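Local coordinates for protein TBC1 domain family member 22A (Homo sapiens, PDB 2QFZ) that probably acts as a GTPase-activating protein for Rab family members through the all-helical TBC domain held in this chain, at residues A[150-155]-A[253-258]; A[287-292]-A[307-312]; A[42-47]-A[61-66]. All coordinates share one frame; numbering follows the deposited sequence.

Contact 1: A[150-155]-A[253-258]; sequences INDLVT and LLMREV
D152 and R256 meet as a salt bridge between the start of helix 150-162 and the turn that joins helix 242-251 to helix 260-270, deep in the Rab-GAP TBC domain. The helix follows directly on the family's YxQ motif and G149; in relatives the glutamine of that motif is the glutamine finger that helps GTP hydrolysis, so the helix probably begins right beside the catalytic glutamine.

The bridge is uneven. R256 NE donates to D152 OD2 at 2.7 Å, reaching the oxygen on its syn side from a little outside the carboxylate plane, while OD2 lies close to the guanidinium plane at its edge. The two planes are 40° apart, and NH2 gives OD1 only a weak, bent bond of 3.4 Å. The arginine gets there by bending at chi2 and chi3, which folds its chain back to D152. N252 ND2, just before the turn, is a second donor to OD2, so this one oxygen is gripped twice.

Beside the polar pair lies M255. Its chain turns at chi3 (55°), bringing the methyl CE to 3.1 Å from D152 O, which accepts a backbone bond from T155 N. SD lies 3.9 Å from D152 CB, and T263 and W267 of helix 260-270 pack against the same methionine. Farther along, the leucines take over: L153 and L253 cross at about a right angle, L253 being the first residue after helix 242-251 to leave helical angles, where the chain turns toward M255. One methyl serves two neighbours, L153 CD2 standing 4.1 Å from M255 SD and 3.9 Å from L253 CD1.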
loop_
_atom_site.group_PDB
_atom_site.type_symbol
_atom_site.label_atom_id
_atom_site.label_comp_id
_atom_site.label_asym_id
_atom_site.label_seq_id
_atom_site.Cartn_x
_atom_site.Cartn_y
_atom_site.Cartn_z
ATOM N N ILE A 150 2.504 8.850 -3.829
ATOM C CA ILE A 150 2.655 8.692 -2.376
ATOM C C ILE A 150 1.354 9.043 -1.628
ATOM O O ILE A 150 1.079 8.464 -0.597
ATOM C CB ILE A 150 3.789 9.518 -1.778
ATOM C CG1 ILE A 150 5.118 9.141 -2.388
ATOM C CG2 ILE A 150 3.878 9.310 -0.235
ATOM C CD1 ILE A 150 6.271 9.859 -1.725
ATOM N N ASN A 151 0.552 9.964 -2.155
ATOM C CA ASN A 151 -0.748 10.301 -1.548
ATOM C C ASN A 151 -1.682 9.095 -1.372
ATOM O O ASN A 151 -2.392 9.005 -0.377
ATOM C CB ASN A 151 -1.443 11.440 -2.366
ATOM C CG ASN A 151 -1.761 11.037 -3.793
ATOM O OD1 ASN A 151 -0.868 10.734 -4.577
ATOM N ND2 ASN A 151 -3.048 11.010 -4.129
ATOM N N ASP A 152 -1.672 8.165 -2.337
ATOM C CA ASP A 152 -2.450 6.905 -2.239
ATOM C C ASP A 152 -1.991 5.990 -1.076
ATOM O O ASP A 152 -2.802 5.296 -0.427
ATOM C CB ASP A 152 -2.326 6.079 -3.539
ATOM C CG ASP A 152 -3.416 6.388 -4.577
ATOM O OD1 ASP A 152 -4.484 6.957 -4.226
ATOM O OD2 ASP A 152 -3.199 6.009 -5.762
ATOM N N LEU A 153 -0.706 5.969 -0.816
ATOM C CA LEU A 153 -0.197 5.097 0.238
ATOM C C LEU A 153 -0.670 5.513 1.645
ATOM O O LEU A 153 -0.573 4.722 2.582
ATOM C CB LEU A 153 1.328 4.976 0.149
ATOM C CG LEU A 153 1.877 4.665 -1.242
ATOM C CD1 LEU A 153 3.356 4.526 -1.174
ATOM C CD2 LEU A 153 1.283 3.468 -1.886
ATOM N N VAL A 154 -1.217 6.729 1.787
ATOM C CA VAL A 154 -1.810 7.172 3.056
ATOM C C VAL A 154 -3.109 6.404 3.351
ATOM O O VAL A 154 -3.388 6.065 4.488
ATOM C CB VAL A 154 -2.153 8.716 3.051
ATOM C CG1 VAL A 154 -2.832 9.142 4.392
ATOM C CG2 VAL A 154 -0.919 9.571 2.783
ATOM N N THR A 155 -3.906 6.155 2.313
ATOM C CA THR A 155 -5.309 5.696 2.482
ATOM C C THR A 155 -5.506 4.358 3.221
ATOM O O THR A 155 -6.372 4.258 4.071
ATOM C CB THR A 155 -6.050 5.678 1.102
ATOM O OG1 THR A 155 -5.788 6.916 0.428
ATOM C CG2 THR A 155 -7.560 5.454 1.251
ATOM N N LEU A 253 1.677 1.236 -5.983
ATOM C CA LEU A 253 1.568 -0.108 -5.374
ATOM C C LEU A 253 0.233 -0.817 -5.704
ATOM O O LEU A 253 -0.401 -1.410 -4.834
ATOM C CB LEU A 253 1.823 -0.093 -3.866
ATOM C CG LEU A 253 3.280 0.215 -3.468
ATOM C CD1 LEU A 253 3.365 0.199 -1.967
ATOM C CD2 LEU A 253 4.332 -0.769 -4.059
ATOM N N LEU A 254 -0.107 -0.798 -7.000
ATOM C CA LEU A 254 -1.316 -1.398 -7.581
ATOM C C LEU A 254 -2.606 -0.796 -7.083
ATOM O O LEU A 254 -3.683 -1.265 -7.503
ATOM C CB LEU A 254 -1.332 -2.929 -7.438
ATOM C CG LEU A 254 -0.441 -3.669 -8.452
ATOM C CD1 LEU A 254 -0.229 -5.045 -7.954
ATOM C CD2 LEU A 254 -1.060 -3.654 -9.922
ATOM N N MET A 255 -2.528 0.292 -6.286
ATOM C CA MET A 255 -3.735 0.895 -5.736
ATOM C C MET A 255 -4.630 1.526 -6.763
ATOM O O MET A 255 -5.809 1.704 -6.494
ATOM C CB MET A 255 -3.434 1.913 -4.663
ATOM C CG MET A 255 -2.869 1.312 -3.436
ATOM S SD MET A 255 -2.674 2.507 -2.145
ATOM C CE MET A 255 -4.338 3.173 -2.006
ATOM N N ARG A 256 -4.110 1.889 -7.936
ATOM C CA ARG A 256 -5.011 2.421 -8.988
ATOM C C ARG A 256 -5.580 1.316 -9.843
ATOM O O ARG A 256 -6.305 1.602 -10.762
ATOM C CB ARG A 256 -4.316 3.459 -9.894
ATOM C CG ARG A 256 -3.789 4.718 -9.180
ATOM C CD ARG A 256 -4.892 5.685 -8.697
ATOM N NE ARG A 256 -5.300 5.387 -7.311
ATOM C CZ ARG A 256 -6.542 5.123 -6.892
ATOM N NH1 ARG A 256 -7.597 5.102 -7.734
ATOM N NH2 ARG A 256 -6.728 4.867 -5.603
ATOM N N GLU A 257 -5.225 0.059 -9.580
ATOM C CA GLU A 257 -5.666 -1.043 -10.437
ATOM C C GLU A 257 -6.718 -1.911 -9.758
ATOM O O GLU A 257 -7.438 -2.623 -10.437
ATOM C CB GLU A 257 -4.507 -1.928 -10.899
ATOM C CG GLU A 257 -3.189 -1.218 -11.103
ATOM C CD GLU A 257 -3.285 -0.027 -12.035
ATOM O OE1 GLU A 257 -4.099 -0.069 -12.997
ATOM O OE2 GLU A 257 -2.541 0.959 -11.804
ATOM N N VAL A 258 -6.822 -1.831 -8.437
ATOM C CA VAL A 258 -7.781 -2.648 -7.680
ATOM C C VAL A 258 -8.489 -1.810 -6.623
ATOM O O VAL A 258 -7.984 -0.727 -6.211
ATOM C CB VAL A 258 -7.106 -3.834 -6.989
ATOM C CG1 VAL A 258 -6.439 -4.765 -7.997
ATOM C CG2 VAL A 258 -6.113 -3.332 -5.896
#

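Contact 2: A[287-292]-A[307-312]; sequences AFLVRW and LFLQNL
The ends of helices 276-291 and 302-309, in the C-terminal half of the helical TBC fold, meet with the residues that follow them in an aromatic and leucine cluster round W292, itself the N-cap residue of helix 293-298. The edge of F308 points at the indole face in an offset edge-to-face pair: its ring centroid is 5.6 Å from that of the five-membered ring, planes at 88°, and CZ leads the approach. L312 covers the six-membered ring, with CB 4.2 Å from its centroid and 17° off the normal, a CH-pi contact; the opposite face of the indole receives R291 CG.

L312 CD1 then fits where two rings meet, 3.3 Å from F288 CE2 and 3.6 Å from W292 CZ3. F288 comes at L312 from the other direction, its CG anti to the backbone N (chi1 -168°), which swings the ring out to CD1, and W249 packs edge-to-face with it. W317 adds a ring nearly parallel to W292. Just past the second helix, N311 ND2 turns back to L307 O at 2.6 Å, in the carbonyl plane and on a lone pair. Beyond the rings the leucines close tightly, with L289 CD1 3.4 Å from L309 CD2.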
loop_
_atom_site.group_PDB
_atom_site.type_symbol
_atom_site.label_atom_id
_atom_site.label_comp_id
_atom_site.label_asym_id
_atom_site.label_seq_id
_atom_site.Cartn_x
_atom_site.Cartn_y
_atom_site.Cartn_z
ATOM N N ALA A 287 2.023 -11.883 -11.591
ATOM C CA ALA A 287 0.759 -12.634 -11.483
ATOM C C ALA A 287 -0.480 -11.828 -11.921
ATOM O O ALA A 287 -1.426 -12.362 -12.535
ATOM C CB ALA A 287 0.594 -13.200 -10.079
ATOM N N PHE A 288 -0.482 -10.540 -11.639
ATOM C CA PHE A 288 -1.595 -9.685 -12.035
ATOM C C PHE A 288 -1.691 -9.601 -13.563
ATOM O O PHE A 288 -2.780 -9.731 -14.144
ATOM C CB PHE A 288 -1.414 -8.297 -11.412
ATOM C CG PHE A 288 -2.591 -7.425 -11.487
ATOM C CD1 PHE A 288 -3.809 -7.805 -10.930
ATOM C CD2 PHE A 288 -2.496 -6.182 -12.089
ATOM C CE1 PHE A 288 -4.924 -6.947 -10.969
ATOM C CE2 PHE A 288 -3.607 -5.316 -12.128
ATOM C CZ PHE A 288 -4.808 -5.694 -11.580
ATOM N N LEU A 289 -0.549 -9.424 -14.211
ATOM C CA LEU A 289 -0.512 -9.396 -15.660
ATOM C C LEU A 289 -1.008 -10.722 -16.311
ATOM O O LEU A 289 -1.870 -10.705 -17.203
ATOM C CB LEU A 289 0.903 -9.015 -16.132
ATOM C CG LEU A 289 1.102 -8.686 -17.608
ATOM C CD1 LEU A 289 0.245 -7.540 -18.093
ATOM C CD2 LEU A 289 2.577 -8.392 -17.820
ATOM N N VAL A 290 -0.495 -11.852 -15.847
ATOM C CA VAL A 290 -0.769 -13.109 -16.498
ATOM C C VAL A 290 -2.122 -13.693 -16.107
ATOM O O VAL A 290 -2.587 -14.579 -16.794
ATOM C CB VAL A 290 0.412 -14.152 -16.406
ATOM C CG1 VAL A 290 1.687 -13.568 -17.029
ATOM C CG2 VAL A 290 0.678 -14.663 -15.005
ATOM N N ARG A 291 -2.765 -13.142 -15.063
ATOM C CA ARG A 291 -4.175 -13.394 -14.744
ATOM C C ARG A 291 -5.089 -13.088 -15.948
ATOM O O ARG A 291 -6.056 -13.814 -16.188
ATOM C CB ARG A 291 -4.595 -12.605 -13.481
ATOM C CG ARG A 291 -6.105 -12.377 -13.243
ATOM C CD ARG A 291 -6.865 -13.622 -12.731
ATOM N NE ARG A 291 -8.304 -13.327 -12.612
ATOM C CZ ARG A 291 -9.187 -13.364 -13.621
ATOM N NH1 ARG A 291 -8.813 -13.690 -14.853
ATOM N NH2 ARG A 291 -10.464 -13.078 -13.401
ATOM N N TRP A 292 -4.770 -12.058 -16.738
ATOM C CA TRP A 292 -5.602 -11.767 -17.947
ATOM C C TRP A 292 -4.907 -12.118 -19.228
ATOM O O TRP A 292 -5.108 -11.465 -20.255
ATOM C CB TRP A 292 -6.025 -10.323 -17.973
ATOM C CG TRP A 292 -7.110 -10.042 -16.992
ATOM C CD1 TRP A 292 -8.463 -10.294 -17.139
ATOM C CD2 TRP A 292 -6.949 -9.474 -15.716
ATOM N NE1 TRP A 292 -9.138 -9.904 -16.025
ATOM C CE2 TRP A 292 -8.229 -9.398 -15.128
ATOM C CE3 TRP A 292 -5.845 -9.034 -14.999
ATOM C CZ2 TRP A 292 -8.426 -8.879 -13.870
ATOM C CZ3 TRP A 292 -6.040 -8.523 -13.772
ATOM C CH2 TRP A 292 -7.322 -8.457 -13.198
ATOM N N LEU A 307 -5.149 0.498 -23.163
ATOM C CA LEU A 307 -6.328 0.887 -22.349
ATOM C C LEU A 307 -6.775 -0.159 -21.366
ATOM O O LEU A 307 -7.092 0.185 -20.248
ATOM C CB LEU A 307 -7.541 1.279 -23.193
ATOM C CG LEU A 307 -7.386 2.652 -23.862
ATOM C CD1 LEU A 307 -8.209 2.664 -25.160
ATOM C CD2 LEU A 307 -7.771 3.829 -22.933
ATOM N N PHE A 308 -6.803 -1.416 -21.814
ATOM C CA PHE A 308 -7.163 -2.587 -21.012
ATOM C C PHE A 308 -6.166 -2.795 -19.844
ATOM O O PHE A 308 -6.568 -2.969 -18.710
ATOM C CB PHE A 308 -7.189 -3.846 -21.920
ATOM C CG PHE A 308 -7.532 -5.109 -21.199
ATOM C CD1 PHE A 308 -8.832 -5.338 -20.742
ATOM C CD2 PHE A 308 -6.568 -6.095 -20.979
ATOM C CE1 PHE A 308 -9.155 -6.509 -20.065
ATOM C CE2 PHE A 308 -6.891 -7.267 -20.288
ATOM C CZ PHE A 308 -8.215 -7.469 -19.848
ATOM N N LEU A 309 -4.868 -2.768 -20.148
ATOM C CA LEU A 309 -3.817 -3.004 -19.145
ATOM C C LEU A 309 -3.823 -1.901 -18.067
ATOM O O LEU A 309 -3.418 -2.135 -16.919
ATOM C CB LEU A 309 -2.451 -3.064 -19.810
ATOM C CG LEU A 309 -2.102 -4.321 -20.625
ATOM C CD1 LEU A 309 -0.833 -4.146 -21.487
ATOM C CD2 LEU A 309 -1.927 -5.495 -19.695
ATOM N N GLN A 310 -4.264 -0.710 -18.475
ATOM C CA GLN A 310 -4.374 0.448 -17.605
ATOM C C GLN A 310 -5.706 0.489 -16.900
ATOM O O GLN A 310 -5.903 1.335 -16.061
ATOM C CB GLN A 310 -4.203 1.734 -18.416
ATOM C CG GLN A 310 -2.824 2.029 -18.848
ATOM C CD GLN A 310 -2.714 3.283 -19.715
ATOM O OE1 GLN A 310 -3.681 3.709 -20.349
ATOM N NE2 GLN A 310 -1.514 3.861 -19.764
ATOM N N ASN A 311 -6.637 -0.402 -17.265
ATOM C CA ASN A 311 -8.006 -0.381 -16.726
ATOM C C ASN A 311 -8.534 -1.786 -16.542
ATOM O O ASN A 311 -9.600 -2.123 -17.034
ATOM C CB ASN A 311 -8.947 0.378 -17.658
ATOM C CG ASN A 311 -8.589 1.851 -17.796
ATOM O OD1 ASN A 311 -9.019 2.684 -16.989
ATOM N ND2 ASN A 311 -7.848 2.190 -18.850
ATOM N N LEU A 312 -7.787 -2.619 -15.826
ATOM C CA LEU A 312 -8.137 -4.024 -15.713
ATOM C C LEU A 312 -9.475 -4.166 -14.957
ATOM O O LEU A 312 -9.749 -3.377 -14.047
ATOM C CB LEU A 312 -7.006 -4.827 -15.070
ATOM C CG LEU A 312 -5.777 -5.020 -16.004
ATOM C CD1 LEU A 312 -4.619 -5.589 -15.233
ATOM C CD2 LEU A 312 -6.066 -5.904 -17.207
#

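Contact 3: A[42-47]-A[61-66]; sequences ELRRLS and KLLSGY
L63 fits its forked end against three residues of helix 40-47, and each branch has its own task. CD2 lies alongside the arginine stem, 3.3 Å from R44 CG, as the two side chains slide past each other in opposite directions, and it also stands 4.0 Å from L43 CD2. CD1 reaches S47 instead, 3.5 Å from OG. With CG anti to the carbonyl carbon (chi1 -74°), the leucine spreads both methyls toward the neighbouring helix, while L62 offers L43 CD2 its CB at 4.1 Å. Trimming L63 to an alanine would probably leave R44 CG and S47 facing a gap and cost the two helices most of their apolar grip.

The serine hydroxyl is itself held: OG donates to L43 O at 2.8 Å from well above the carbonyl plane, and S47 N bonds to the same oxygen. The site pairs helix 40-47 with helix 56-63, in the N-terminal part of the helical TBC fold. Helix 25-34 adds to it, L33 packing on both L43 and L62, and S272 touches S47 and L63. Helix 56-63 closes in a Schellman motif at G65, which takes the positive phi (79°) that glycine accepts easily. One turn back, K61 NZ makes a salt bridge with D190, whose other carboxylate oxygen takes a hydrogen bond from Y66 OH.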
loop_
_atom_site.group_PDB
_atom_site.type_symbol
_atom_site.label_atom_id
_atom_site.label_comp_id
_atom_site.label_asym_id
_atom_site.label_seq_id
_atom_site.Cartn_x
_atom_site.Cartn_y
_atom_site.Cartn_z
ATOM N N GLU A 42 5.663 -16.033 14.244
ATOM C CA GLU A 42 4.347 -16.633 14.262
ATOM C C GLU A 42 3.213 -15.700 13.816
ATOM O O GLU A 42 2.314 -16.132 13.124
ATOM C CB GLU A 42 4.003 -17.229 15.650
ATOM C CG GLU A 42 4.550 -18.617 15.894
ATOM C CD GLU A 42 4.492 -19.493 14.643
ATOM O OE1 GLU A 42 3.369 -19.892 14.247
ATOM O OE2 GLU A 42 5.573 -19.750 14.051
ATOM N N LEU A 43 3.240 -14.448 14.226
ATOM C CA LEU A 43 2.231 -13.464 13.752
ATOM C C LEU A 43 2.262 -13.278 12.220
ATOM O O LEU A 43 1.196 -13.261 11.592
ATOM C CB LEU A 43 2.450 -12.107 14.428
ATOM C CG LEU A 43 1.381 -11.026 14.279
ATOM C CD1 LEU A 43 0.081 -11.457 14.949
ATOM C CD2 LEU A 43 1.909 -9.671 14.831
ATOM N N ARG A 44 3.474 -13.122 11.660
ATOM C CA ARG A 44 3.705 -13.050 10.184
ATOM C C ARG A 44 3.181 -14.235 9.436
ATOM O O ARG A 44 2.517 -14.061 8.418
ATOM C CB ARG A 44 5.186 -12.937 9.837
ATOM C CG ARG A 44 5.749 -11.614 10.113
ATOM C CD ARG A 44 7.166 -11.501 9.665
ATOM N NE ARG A 44 7.780 -10.379 10.353
ATOM C CZ ARG A 44 8.567 -10.480 11.419
ATOM N NH1 ARG A 44 8.907 -11.678 11.905
ATOM N NH2 ARG A 44 9.057 -9.375 11.977
ATOM N N ARG A 45 3.495 -15.446 9.921
ATOM C CA ARG A 45 2.990 -16.680 9.305
ATOM C C ARG A 45 1.456 -16.748 9.330
ATOM O O ARG A 45 0.838 -17.269 8.397
ATOM C CB ARG A 45 3.614 -17.912 9.977
ATOM C CG ARG A 45 2.945 -19.218 9.636
ATOM N N LEU A 46 0.828 -16.216 10.381
ATOM C CA LEU A 46 -0.640 -16.202 10.426
ATOM C C LEU A 46 -1.217 -15.091 9.526
ATOM O O LEU A 46 -2.222 -15.274 8.888
ATOM C CB LEU A 46 -1.169 -16.016 11.840
ATOM C CG LEU A 46 -1.284 -17.227 12.759
ATOM C CD1 LEU A 46 -2.160 -16.848 13.936
ATOM C CD2 LEU A 46 -1.837 -18.436 12.058
ATOM N N SER A 47 -0.567 -13.945 9.518
ATOM C CA SER A 47 -1.058 -12.758 8.789
ATOM C C SER A 47 -1.017 -12.924 7.246
ATOM O O SER A 47 -1.744 -12.224 6.489
ATOM C CB SER A 47 -0.219 -11.552 9.226
ATOM O OG SER A 47 -0.439 -11.253 10.603
ATOM N N LYS A 61 0.444 -2.455 13.060
ATOM C CA LYS A 61 1.388 -1.733 13.910
ATOM C C LYS A 61 2.547 -2.570 14.410
ATOM O O LYS A 61 3.680 -2.081 14.457
ATOM C CB LYS A 61 0.686 -1.050 15.070
ATOM C CG LYS A 61 -0.178 0.098 14.612
ATOM C CD LYS A 61 -0.941 0.750 15.784
ATOM C CE LYS A 61 -2.209 1.382 15.269
ATOM N NZ LYS A 61 -2.817 2.236 16.317
ATOM N N LEU A 62 2.300 -3.819 14.779
ATOM C CA LEU A 62 3.392 -4.681 15.221
ATOM C C LEU A 62 4.299 -5.170 14.082
ATOM O O LEU A 62 5.540 -5.178 14.232
ATOM C CB LEU A 62 2.897 -5.873 16.027
ATOM C CG LEU A 62 2.332 -5.504 17.385
ATOM C CD1 LEU A 62 1.498 -6.674 17.941
ATOM C CD2 LEU A 62 3.477 -5.054 18.367
ATOM N N LEU A 63 3.688 -5.571 12.971
ATOM C CA LEU A 63 4.415 -6.131 11.834
ATOM C C LEU A 63 5.264 -5.075 11.131
ATOM O O LEU A 63 6.319 -5.388 10.632
ATOM C CB LEU A 63 3.452 -6.802 10.840
ATOM C CG LEU A 63 2.831 -8.139 11.208
ATOM C CD1 LEU A 63 1.835 -8.598 10.130
ATOM C CD2 LEU A 63 3.902 -9.164 11.403
ATOM N N SER A 64 4.830 -3.817 11.148
ATOM C CA SER A 64 5.632 -2.724 10.624
ATOM C C SER A 64 6.727 -2.225 11.569
ATOM O O SER A 64 7.512 -1.359 11.180
ATOM C CB SER A 64 4.756 -1.531 10.351
ATOM O OG SER A 64 4.375 -0.966 11.605
ATOM N N GLY A 65 6.747 -2.708 12.808
ATOM C CA GLY A 65 7.706 -2.252 13.811
ATOM C C GLY A 65 7.389 -0.921 14.476
ATOM O O GLY A 65 8.253 -0.313 15.103
ATOM N N TYR A 66 6.169 -0.440 14.329
ATOM C CA TYR A 66 5.773 0.833 14.960
ATOM C C TYR A 66 5.646 0.639 16.489
ATOM O O TYR A 66 6.111 1.466 17.279
ATOM C CB TYR A 66 4.463 1.321 14.332
ATOM C CG TYR A 66 3.879 2.580 14.903
ATOM C CD1 TYR A 66 4.654 3.710 15.078
ATOM C CD2 TYR A 66 2.518 2.646 15.252
ATOM C CE1 TYR A 66 4.096 4.902 15.631
ATOM C CE2 TYR A 66 1.954 3.826 15.777
ATOM C CZ TYR A 66 2.768 4.945 15.973
ATOM O OH TYR A 66 2.245 6.120 16.466
#

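Overall arrangement
The three contacts show how a helical domain with no strand is built from successive pairings: along the chain contact 3 closes before contact 1 opens, and contact 1 before contact 2. Contacts 1 and 2 are true neighbours, their centres 16 Å apart, and they touch through the turn 253-258, where L254 CD2 comes within 3.6 Å of F288 CD2 and E257 CB also meets that ring. The turn thus looks to helix 150-162 on one hand and to helix 276-291 on the other. Contact 3 is separate, about 11 Å from contact 1 and about 17 Å from contact 2 between nearest atoms. Contact 1 starts right after the YxQ motif and G149; in relatives that motif carries a catalytic glutamine.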